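PDB 1B06: superoxide dismutase [Fe] from Sulfolobus acidocaldarius, which destroys toxic superoxide radicals in the cell, converting them with an iron cofactor into hydrogen peroxide and oxygen. Local coordinates for residues L14-D19 / M91-K96; G99-G102 / L108-K111; L138-D141 / N146-I149; V165-D170 / V195-A200. All blocks are in the same frame, centred on the assembly; numbering follows the deposited sequence.

Contact 1 of 4, residues L14-D19 / M91-K96; sequences LPYKVD and MAPAGK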
loop_
_atom_site.group_PDB
_atom_site.type_symbol
_atom_site.label_atom_id
_atom_site.label_comp_id
_atom_site.label_asym_id
_atom_site.label_seq_id
_atom_site.Cartn_x
_atom_site.Cartn_y
_atom_site.Cartn_z
ATOM N N LEU A 14 20.461 -20.672 -11.719
ATOM C CA LEU A 14 20.849 -20.649 -10.313
ATOM C C LEU A 14 22.373 -20.724 -10.294
ATOM O O LEU A 14 22.967 -21.508 -11.030
ATOM C CB LEU A 14 20.248 -21.854 -9.581
ATOM C CG LEU A 14 19.923 -21.705 -8.093
ATOM C CD1 LEU A 14 18.877 -20.623 -7.895
ATOM C CD2 LEU A 14 19.418 -23.021 -7.554
ATOM N N PRO A 15 23.030 -19.903 -9.463
ATOM C CA PRO A 15 24.497 -19.909 -9.387
ATOM C C PRO A 15 25.131 -21.135 -8.722
ATOM O O PRO A 15 26.354 -21.252 -8.673
ATOM C CB PRO A 15 24.833 -18.619 -8.629
ATOM C CG PRO A 15 23.521 -17.886 -8.464
ATOM C CD PRO A 15 22.443 -18.907 -8.557
ATOM N N TYR A 16 24.306 -22.045 -8.216
ATOM C CA TYR A 16 24.806 -23.244 -7.548
ATOM C C TYR A 16 23.721 -24.308 -7.572
ATOM O O TYR A 16 22.646 -24.088 -8.131
ATOM C CB TYR A 16 25.176 -22.919 -6.098
ATOM C CG TYR A 16 24.299 -21.844 -5.501
ATOM C CD1 TYR A 16 22.965 -22.101 -5.193
ATOM C CD2 TYR A 16 24.784 -20.554 -5.305
ATOM C CE1 TYR A 16 22.134 -21.102 -4.713
ATOM C CE2 TYR A 16 23.962 -19.543 -4.824
ATOM C CZ TYR A 16 22.640 -19.822 -4.532
ATOM O OH TYR A 16 21.815 -18.820 -4.082
ATOM N N LYS A 17 24.003 -25.461 -6.969
ATOM C CA LYS A 17 23.034 -26.550 -6.920
ATOM C C LYS A 17 21.974 -26.209 -5.886
ATOM O O LYS A 17 22.249 -25.482 -4.935
ATOM C CB LYS A 17 23.729 -27.858 -6.560
ATOM C CG LYS A 17 24.711 -28.330 -7.613
ATOM C CD LYS A 17 24.948 -29.828 -7.516
ATOM C CE LYS A 17 26.197 -30.245 -8.283
ATOM N NZ LYS A 17 26.308 -31.727 -8.417
ATOM N N VAL A 18 20.766 -26.736 -6.068
ATOM C CA VAL A 18 19.661 -26.441 -5.157
ATOM C C VAL A 18 19.877 -26.875 -3.714
ATOM O O VAL A 18 19.127 -26.469 -2.827
ATOM C CB VAL A 18 18.334 -27.062 -5.651
ATOM C CG1 VAL A 18 17.965 -26.486 -7.003
ATOM C CG2 VAL A 18 18.460 -28.570 -5.728
ATOM N N ASP A 19 20.892 -27.700 -3.475
ATOM C CA ASP A 19 21.171 -28.160 -2.120
ATOM C C ASP A 19 22.467 -27.569 -1.584
ATOM O O ASP A 19 22.962 -27.996 -0.544
ATOM C CB ASP A 19 21.244 -29.689 -2.082
ATOM C CG ASP A 19 22.419 -30.240 -2.870
ATOM O OD1 ASP A 19 23.050 -29.477 -3.630
ATOM O OD2 ASP A 19 22.717 -31.442 -2.729
ATOM N N MET A 91 23.845 -14.761 -2.079
ATOM C CA MET A 91 24.087 -15.877 -1.166
ATOM C C MET A 91 25.168 -16.780 -1.777
ATOM O O MET A 91 25.428 -16.719 -2.979
ATOM C CB MET A 91 22.798 -16.675 -0.945
ATOM C CG MET A 91 21.728 -15.920 -0.170
ATOM S SD MET A 91 20.351 -16.943 0.379
ATOM C CE MET A 91 19.653 -17.492 -1.228
ATOM N N ALA A 92 25.801 -17.607 -0.953
ATOM C CA ALA A 92 26.840 -18.503 -1.433
ATOM C C ALA A 92 26.896 -19.726 -0.537
ATOM O O ALA A 92 26.557 -19.651 0.641
ATOM C CB ALA A 92 28.183 -17.789 -1.430
ATOM N N PRO A 93 27.310 -20.879 -1.090
ATOM C CA PRO A 93 27.404 -22.121 -0.312
ATOM C C PRO A 93 28.131 -21.937 1.018
ATOM O O PRO A 93 29.076 -21.153 1.121
ATOM C CB PRO A 93 28.144 -23.072 -1.248
ATOM C CG PRO A 93 27.787 -22.581 -2.613
ATOM C CD PRO A 93 27.695 -21.086 -2.498
ATOM N N ALA A 94 27.669 -22.670 2.027
ATOM C CA ALA A 94 28.218 -22.632 3.381
ATOM C C ALA A 94 29.638 -22.084 3.521
ATOM O O ALA A 94 29.863 -21.072 4.190
ATOM C CB ALA A 94 28.146 -24.027 3.988
ATOM N N GLY A 95 30.595 -22.760 2.896
ATOM C CA GLY A 95 31.977 -22.329 2.984
ATOM C C GLY A 95 32.274 -20.978 2.362
ATOM O O GLY A 95 32.847 -20.106 3.014
ATOM N N LYS A 96 31.888 -20.804 1.102
ATOM C CA LYS A 96 32.131 -19.559 0.381
ATOM C C LYS A 96 31.370 -18.374 0.965
ATOM O O LYS A 96 31.874 -17.251 0.987
ATOM C CB LYS A 96 31.755 -19.731 -1.094
ATOM C CG LYS A 96 32.458 -18.759 -2.030
ATOM C CD LYS A 96 31.534 -17.618 -2.443
ATOM C CE LYS A 96 32.100 -16.266 -2.035
ATOM N NZ LYS A 96 33.036 -15.733 -3.062
#
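Tyr16 reaches across from the 14-19 loop and lays its ring obliquely against Met91 and Pro93, meeting the first near the phenol end and the second closer to the root. CD2 of Tyr16 comes to 4.1 Å from CD of Pro93. One atom further out, CE2 of Tyr16 lies 3.7 Å from the carbonyl O of Met91, while the phenolic OH stands 3.8 Å from CE of Met91. The bend of the methionine chain at its last torsion (chi3 -63°) folds CE back to the hydroxyl that CB already approaches. The hydroxyl itself is hydrogen-bonded to the carbonyl of Trp88, at the end of helix 67-89, and this bond probably helps fix the tilt of the ring. The first torsion of Tyr16 is 32°, in the crowded position between its own N and carbonyl carbon and well short of a staggered angle. Pro15 contributes from its own segment: its CD sits 4.0 Å above the ring plane of Tyr16, toward the rim. A leucine in place of Tyr16 would probably leave the Trp88 carbonyl without its phenolic mate and open a gap beside Met91. The side chain of Met91 lies about 7 Å from those of His33 and Asp170, two of the iron ligands. The contact thus ties the loop that precedes helix 27-57 to the link following helix 67-89, near the metal site at the junction of the helical hairpin and C-terminal domains in the iron/manganese superoxide dismutase fold.

Contact 2 of 4, residues G99-G102 / L108-K111; sequences GKPG and LIDK. Unlike the reference sequence in segment 108-111: Asp110 (reference Asn).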
loop_
_atom_site.group_PDB
_atom_site.type_symbol
_atom_site.label_atom_id
_atom_site.label_comp_id
_atom_site.label_asym_id
_atom_site.label_seq_id
_atom_site.Cartn_x
_atom_site.Cartn_y
_atom_site.Cartn_z
ATOM N N GLY A 99 30.456 -15.349 7.202
ATOM C CA GLY A 99 31.608 -14.608 7.675
ATOM C C GLY A 99 31.340 -13.132 7.884
ATOM O O GLY A 99 30.215 -12.719 8.168
ATOM N N LYS A 100 32.388 -12.334 7.736
ATOM C CA LYS A 100 32.308 -10.896 7.916
ATOM C C LYS A 100 32.631 -10.191 6.601
ATOM O O LYS A 100 33.401 -10.703 5.792
ATOM C CB LYS A 100 33.312 -10.474 8.992
ATOM C CG LYS A 100 33.110 -9.072 9.538
ATOM C CD LYS A 100 34.297 -8.176 9.218
ATOM C CE LYS A 100 33.864 -6.733 9.005
ATOM N NZ LYS A 100 34.542 -5.810 9.959
ATOM N N PRO A 101 32.041 -9.011 6.362
ATOM C CA PRO A 101 32.345 -8.319 5.107
ATOM C C PRO A 101 33.768 -7.777 5.106
ATOM O O PRO A 101 34.441 -7.785 6.129
ATOM C CB PRO A 101 31.303 -7.206 5.047
ATOM C CG PRO A 101 30.938 -6.960 6.467
ATOM C CD PRO A 101 31.067 -8.272 7.183
ATOM N N GLY A 102 34.222 -7.315 3.949
ATOM C CA GLY A 102 35.557 -6.763 3.839
ATOM C C GLY A 102 35.532 -5.615 2.854
ATOM O O GLY A 102 34.470 -5.210 2.405
ATOM N N LEU A 108 32.565 1.092 5.467
ATOM C CA LEU A 108 31.383 1.940 5.577
ATOM C C LEU A 108 30.502 1.486 6.736
ATOM O O LEU A 108 29.934 2.309 7.448
ATOM C CB LEU A 108 30.576 1.914 4.272
ATOM C CG LEU A 108 31.149 2.718 3.097
ATOM C CD1 LEU A 108 30.110 2.845 1.985
ATOM C CD2 LEU A 108 31.577 4.090 3.587
ATOM N N ILE A 109 30.385 0.175 6.922
ATOM C CA ILE A 109 29.574 -0.358 8.013
ATOM C C ILE A 109 30.158 0.055 9.374
ATOM O O ILE A 109 29.414 0.358 10.313
ATOM C CB ILE A 109 29.475 -1.905 7.931
ATOM C CG1 ILE A 109 28.375 -2.297 6.944
ATOM C CG2 ILE A 109 29.157 -2.498 9.300
ATOM C CD1 ILE A 109 28.493 -3.715 6.416
ATOM N N ASP A 110 31.484 0.079 9.474
ATOM C CA ASP A 110 32.135 0.460 10.720
ATOM C C ASP A 110 31.921 1.937 11.025
ATOM O O ASP A 110 31.675 2.317 12.168
ATOM C CB ASP A 110 33.632 0.167 10.647
ATOM C CG ASP A 110 33.961 -1.284 10.947
ATOM O OD1 ASP A 110 33.084 -2.018 11.453
ATOM O OD2 ASP A 110 35.106 -1.690 10.665
ATOM N N LYS A 111 32.002 2.766 9.993
ATOM C CA LYS A 111 31.831 4.200 10.151
ATOM C C LYS A 111 30.398 4.620 10.471
ATOM O O LYS A 111 30.175 5.588 11.205
ATOM C CB LYS A 111 32.289 4.912 8.882
ATOM C CG LYS A 111 33.737 4.680 8.534
ATOM C CD LYS A 111 34.209 5.707 7.535
ATOM C CE LYS A 111 35.589 5.370 7.012
ATOM N NZ LYS A 111 35.751 5.791 5.591
HETATM O O HOH W 1 32.397 -4.054 9.376
HETATM O O HOH W 2 33.458 -4.564 12.783
#
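Ile109 sets CG1 beside its backbone N (chi1 -83°) and then runs on nearly extended (chi2 160°), a course that carries its terminal methyl out from the helix to Pro101. There CD1 of Ile109 stands 4.1 Å from CG of Pro101, the side chains crossing at about a right angle, so the touch is a single methyl against the proline ring. Lys100 begins with CG anti to its backbone N and leads its amine toward Asp110, one residue further along helix 103-113. The charges stop short of a salt bridge: NZ of Lys100 is 4.2 Å from OD2 of Asp110. Two waters make the connection instead. One accepts from NZ of Lys100 at 2.8 Å and donates to OD1 of Asp110 at 3.0 Å. The second repeats the link, with a weak bond to the same amine and a 2.9 Å bond to OD1 of Asp110. Phe116 and Phe119 of helix 116-129 pack near the apolar half, the former on Pro101 and the latter on Ile109. The chemistry is thus divided between a buried hydrocarbon touch and a solvated charge pair, whose attraction is probably softened by the waters and would steer the loop only loosely.

Contact 3 of 4, residues L138-D141 / N146-I149; sequences LYYD and NLQI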
loop_
_atom_site.group_PDB
_atom_site.type_symbol
_atom_site.label_atom_id
_atom_site.label_comp_id
_atom_site.label_asym_id
_atom_site.label_seq_id
_atom_site.Cartn_x
_atom_site.Cartn_y
_atom_site.Cartn_z
ATOM N N LEU A 138 19.399 -3.428 1.919
ATOM C CA LEU A 138 20.402 -2.443 2.294
ATOM C C LEU A 138 20.773 -1.748 0.989
ATOM O O LEU A 138 21.330 -2.377 0.083
ATOM C CB LEU A 138 21.645 -3.097 2.898
ATOM C CG LEU A 138 22.680 -2.048 3.321
ATOM C CD1 LEU A 138 22.151 -1.291 4.529
ATOM C CD2 LEU A 138 24.008 -2.703 3.649
ATOM N N TYR A 139 20.432 -0.467 0.883
ATOM C CA TYR A 139 20.732 0.310 -0.314
ATOM C C TYR A 139 21.974 1.138 -0.066
ATOM O O TYR A 139 22.372 1.358 1.074
ATOM C CB TYR A 139 19.616 1.316 -0.642
ATOM C CG TYR A 139 18.238 0.759 -0.890
ATOM C CD1 TYR A 139 17.925 0.132 -2.095
ATOM C CD2 TYR A 139 17.230 0.898 0.065
ATOM C CE1 TYR A 139 16.637 -0.346 -2.347
ATOM C CE2 TYR A 139 15.942 0.428 -0.172
ATOM C CZ TYR A 139 15.651 -0.193 -1.380
ATOM O OH TYR A 139 14.381 -0.662 -1.616
ATOM N N TYR A 140 22.586 1.603 -1.144
ATOM C CA TYR A 140 23.723 2.485 -1.010
ATOM C C TYR A 140 23.238 3.786 -1.628
ATOM O O TYR A 140 22.879 3.814 -2.804
ATOM C CB TYR A 140 24.939 1.991 -1.782
ATOM C CG TYR A 140 26.006 3.057 -1.841
ATOM C CD1 TYR A 140 26.551 3.578 -0.667
ATOM C CD2 TYR A 140 26.439 3.579 -3.060
ATOM C CE1 TYR A 140 27.498 4.594 -0.703
ATOM C CE2 TYR A 140 27.389 4.597 -3.108
ATOM C CZ TYR A 140 27.913 5.101 -1.923
ATOM O OH TYR A 140 28.848 6.113 -1.953
ATOM N N ASP A 141 23.198 4.851 -0.833
ATOM C CA ASP A 141 22.751 6.141 -1.334
ATOM C C ASP A 141 23.941 6.972 -1.771
ATOM O O ASP A 141 24.683 7.497 -0.946
ATOM C CB ASP A 141 21.968 6.892 -0.261
ATOM C CG ASP A 141 21.407 8.205 -0.771
ATOM O OD1 ASP A 141 21.311 8.368 -2.003
ATOM O OD2 ASP A 141 21.068 9.076 0.058
ATOM N N ASN A 146 25.137 7.212 2.501
ATOM C CA ASN A 146 24.650 6.320 3.549
ATOM C C ASN A 146 24.243 4.958 3.023
ATOM O O ASN A 146 23.785 4.827 1.891
ATOM C CB ASN A 146 23.429 6.919 4.256
ATOM C CG ASN A 146 23.770 8.118 5.114
ATOM O OD1 ASN A 146 24.912 8.304 5.522
ATOM N ND2 ASN A 146 22.766 8.943 5.392
ATOM N N LEU A 147 24.418 3.948 3.866
ATOM C CA LEU A 147 24.011 2.588 3.550
ATOM C C LEU A 147 22.652 2.529 4.255
ATOM O O LEU A 147 22.573 2.318 5.468
ATOM C CB LEU A 147 24.990 1.581 4.163
ATOM C CG LEU A 147 26.338 1.430 3.462
ATOM C CD1 LEU A 147 27.263 0.592 4.318
ATOM C CD2 LEU A 147 26.137 0.779 2.112
ATOM N N GLN A 148 21.585 2.738 3.493
ATOM C CA GLN A 148 20.241 2.774 4.055
ATOM C C GLN A 148 19.498 1.448 4.154
ATOM O O GLN A 148 19.318 0.748 3.157
ATOM C CB GLN A 148 19.396 3.775 3.259
ATOM C CG GLN A 148 18.005 3.984 3.807
ATOM C CD GLN A 148 18.005 4.725 5.125
ATOM O OE1 GLN A 148 18.604 5.793 5.252
ATOM N NE2 GLN A 148 17.328 4.161 6.118
ATOM N N ILE A 149 19.060 1.115 5.364
ATOM C CA ILE A 149 18.297 -0.107 5.599
ATOM C C ILE A 149 16.831 0.193 5.313
ATOM O O ILE A 149 16.355 1.291 5.596
ATOM C CB ILE A 149 18.382 -0.570 7.068
ATOM C CG1 ILE A 149 19.784 -1.079 7.393
ATOM C CG2 ILE A 149 17.360 -1.674 7.319
ATOM C CD1 ILE A 149 19.971 -1.400 8.865
#
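The rings of Tyr139 and Tyr140 rise from opposite faces of the sheet, and each meets the partner strand at a slant. On the face shared with Leu138, Leu147 and Ile149, CD1 of Tyr140 is 4.0 Å from CD2 of Leu147. On the other, CD2 of Tyr139 lies 3.7 Å from the carbonyl O of Gln148. Another flat group, the amide of Gln148, turns along its own strand: NE2 donates to O of Ile149 at 3.1 Å, using a lone pair in the carbonyl plane, and that oxygen lies only 9° out of the amide plane. Between the two faces the strands run antiparallel. N of Tyr139 donates to O of Gln148 at 2.8 Å, and the return bond from N of Gln148 is weak. Beyond them N of Asp141 donates to O of Asn146, also at 2.8 Å. CA of Leu147 approaches O of Tyr139 at 3.2 Å in a CA-H...O contact. With CG anti to its backbone N (chi1 -179°), Leu138 swings CD1 across to CG1 of Ile149, 3.7 Å away. At the turn, Asp141 forms a salt bridge to Lys82 and a hydrogen bond to Tyr9, both of the second subunit, while the amide of Asn146 donates to Lys7 of that subunit. Within the chain, the hydroxyl of Tyr139 is hydrogen-bonded to His159, and Leu108 of helix 103-113 packs on Tyr140 and Leu147. This is an antiparallel beta hairpin, two strands of the three-stranded sheet in the C-terminal alpha/beta domain of iron/manganese superoxide dismutases, its turn set against another subunit.

Contact 4 of 4, residues V165-D170 / V195-A200; sequences VILIVD and VNWDDA. With FE (Fe (III) ion), chain G.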
loop_
_atom_site.group_PDB
_atom_site.type_symbol
_atom_site.label_atom_id
_atom_site.label_comp_id
_atom_site.label_asym_id
_atom_site.label_seq_id
_atom_site.Cartn_x
_atom_site.Cartn_y
_atom_site.Cartn_z
ATOM N N VAL A 165 20.779 -2.136 -4.786
ATOM C CA VAL A 165 20.668 -3.058 -3.670
ATOM C C VAL A 165 22.044 -3.660 -3.398
ATOM O O VAL A 165 22.694 -4.155 -4.312
ATOM C CB VAL A 165 19.674 -4.182 -4.007
ATOM C CG1 VAL A 165 19.631 -5.197 -2.880
ATOM C CG2 VAL A 165 18.294 -3.591 -4.255
ATOM N N ILE A 166 22.486 -3.609 -2.145
ATOM C CA ILE A 166 23.790 -4.156 -1.764
ATOM C C ILE A 166 23.636 -5.497 -1.037
ATOM O O ILE A 166 24.410 -6.431 -1.262
ATOM C CB ILE A 166 24.558 -3.184 -0.831
ATOM C CG1 ILE A 166 24.809 -1.853 -1.540
ATOM C CG2 ILE A 166 25.882 -3.803 -0.402
ATOM C CD1 ILE A 166 25.593 -1.985 -2.837
ATOM N N LEU A 167 22.632 -5.572 -0.164
ATOM C CA LEU A 167 22.343 -6.769 0.625
ATOM C C LEU A 167 20.830 -6.971 0.656
ATOM O O LEU A 167 20.075 -6.003 0.715
ATOM C CB LEU A 167 22.881 -6.593 2.052
ATOM C CG LEU A 167 22.821 -7.796 3.002
ATOM C CD1 LEU A 167 23.762 -8.885 2.522
ATOM C CD2 LEU A 167 23.202 -7.352 4.411
ATOM N N ILE A 168 20.379 -8.220 0.625
ATOM C CA ILE A 168 18.945 -8.472 0.622
ATOM C C ILE A 168 18.522 -9.828 1.177
ATOM O O ILE A 168 19.199 -10.835 0.972
ATOM C CB ILE A 168 18.393 -8.348 -0.812
ATOM C CG1 ILE A 168 16.870 -8.486 -0.810
ATOM C CG2 ILE A 168 19.031 -9.406 -1.698
ATOM C CD1 ILE A 168 16.211 -7.903 -2.040
ATOM N N VAL A 169 17.391 -9.844 1.878
ATOM C CA VAL A 169 16.842 -11.074 2.444
ATOM C C VAL A 169 15.379 -11.188 2.071
ATOM O O VAL A 169 14.605 -10.256 2.301
ATOM C CB VAL A 169 16.860 -11.108 3.982
ATOM C CG1 VAL A 169 17.145 -12.513 4.443
ATOM C CG2 VAL A 169 17.848 -10.122 4.529
ATOM N N ASP A 170 15.002 -12.333 1.518
ATOM C CA ASP A 170 13.619 -12.586 1.136
ATOM C C ASP A 170 12.880 -12.971 2.405
ATOM O O ASP A 170 13.332 -13.853 3.138
ATOM C CB ASP A 170 13.552 -13.738 0.129
ATOM C CG ASP A 170 12.171 -13.915 -0.479
ATOM O OD1 ASP A 170 11.195 -13.277 -0.016
ATOM O OD2 ASP A 170 12.062 -14.707 -1.436
ATOM N N VAL A 195 25.379 -15.592 3.517
ATOM C CA VAL A 195 25.468 -14.305 2.839
ATOM C C VAL A 195 26.751 -14.238 2.021
ATOM O O VAL A 195 27.825 -14.571 2.511
ATOM C CB VAL A 195 25.451 -13.133 3.848
ATOM C CG1 VAL A 195 25.838 -11.847 3.157
ATOM C CG2 VAL A 195 24.070 -12.998 4.460
ATOM N N ASN A 196 26.636 -13.802 0.772
ATOM C CA ASN A 196 27.794 -13.692 -0.108
ATOM C C ASN A 196 28.344 -12.270 -0.068
ATOM O O ASN A 196 27.944 -11.409 -0.852
ATOM C CB ASN A 196 27.397 -14.070 -1.536
ATOM C CG ASN A 196 28.577 -14.115 -2.477
ATOM O OD1 ASN A 196 29.692 -13.755 -2.112
ATOM N ND2 ASN A 196 28.336 -14.556 -3.700
ATOM N N TRP A 197 29.270 -12.037 0.854
ATOM C CA TRP A 197 29.869 -10.724 1.024
ATOM C C TRP A 197 30.697 -10.259 -0.171
ATOM O O TRP A 197 30.886 -9.058 -0.368
ATOM C CB TRP A 197 30.709 -10.712 2.300
ATOM C CG TRP A 197 29.855 -10.750 3.528
ATOM C CD1 TRP A 197 29.771 -11.764 4.440
ATOM C CD2 TRP A 197 28.924 -9.743 3.959
ATOM N NE1 TRP A 197 28.844 -11.452 5.411
ATOM C CE2 TRP A 197 28.311 -10.218 5.140
ATOM C CE3 TRP A 197 28.550 -8.487 3.459
ATOM C CZ2 TRP A 197 27.341 -9.480 5.834
ATOM C CZ3 TRP A 197 27.582 -7.751 4.151
ATOM C CH2 TRP A 197 26.991 -8.254 5.324
ATOM N N ASP A 198 31.189 -11.200 -0.970
ATOM C CA ASP A 198 31.975 -10.840 -2.147
ATOM C C ASP A 198 31.042 -10.173 -3.145
ATOM O O ASP A 198 31.369 -9.143 -3.730
ATOM C CB ASP A 198 32.607 -12.080 -2.777
ATOM C CG ASP A 198 33.890 -12.487 -2.089
ATOM O OD1 ASP A 198 34.938 -11.873 -2.380
ATOM O OD2 ASP A 198 33.851 -13.416 -1.252
ATOM N N ASP A 199 29.872 -10.773 -3.330
ATOM C CA ASP A 199 28.869 -10.233 -4.231
ATOM C C ASP A 199 28.463 -8.837 -3.748
ATOM O O ASP A 199 28.376 -7.903 -4.539
ATOM C CB ASP A 199 27.639 -11.147 -4.261
ATOM C CG ASP A 199 26.487 -10.559 -5.065
ATOM O OD1 ASP A 199 26.563 -10.575 -6.311
ATOM O OD2 ASP A 199 25.503 -10.083 -4.454
ATOM N N ALA A 200 28.222 -8.697 -2.445
ATOM C CA ALA A 200 27.821 -7.413 -1.879
ATOM C C ALA A 200 28.886 -6.344 -2.122
ATOM O O ALA A 200 28.567 -5.227 -2.525
ATOM C CB ALA A 200 27.549 -7.558 -0.385
HETATM FE FE FE G . 10.847 -15.380 -2.675
HETATM O O HOH W 3 9.809 -13.583 -2.554
#
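Leu167 meets Val195 and Trp197 with one methyl each, and these apolar touches make up about half of the contact. CD1 of Leu167 lies 3.7 Å from CG1 of Val195, the two side chains at about a right angle, while CD2 of Leu167 comes obliquely to CH2 of Trp197 at 4.0 Å. The first torsion of Leu167 (chi1 -173°) sends its fork toward this pair, already joined to each other: CG1 of Val195 sits 3.6 Å above the centre of the Trp197 ring. Nearly all the rest comes from Ala200, which presses CB against the backbone of Ile166, 3.4 Å from its O, and also meets CG2 of Ile166.

No hydrogen bond crosses between the segments; those at hand lie within 195-200. Asn196 is the N-cap of helix 197-205, its OD1 accepting weak bonds from N of both Asp198 and Asp199.

Metal binding occupies the far end of the strand. OD2 of Asp170 holds the iron at 1.9 Å, whereas OD1 stays 3.4 Å from it, so the carboxylate binds through one oxygen; a water and His33, His84 and His174 complete the site. Phe172 N donates to OD1, which helps fix the carboxylate's rotation.

Ile166 and Leu167 together face Leu138 of strand 134-140 in a classic beta bulge, and around this kink strand 165-170, outermost in this chain's sheet, lies against the start of helix 197-205, with Trp191 of helix 184-191 also packing on Leu167.

Contacts 3 and 4 are buried and both reach one sheet: backbone pairing of Leu138 with Ile166 and Leu167 joins the hairpin to strand 165-170, which contact 4 sets against helix 197-205. Their chemistry differs, since contact 3 relies on main-chain hydrogen bonds and contact 4 on apolar side chains, with iron at its far end. Contacts 1 and 2 are only partly buried and both involve loops; contact 1 turns on an aromatic ring, contact 2 on a methyl touch and water-bridged charges. Trp197 packs on Pro101, linking contacts 2 and 4, and helix 103-113 of contact 2 packs on the hairpin of contact 3. Nearer the surface, a salt bridge from Lys96 to Asp198 joins contact 1 to contact 4.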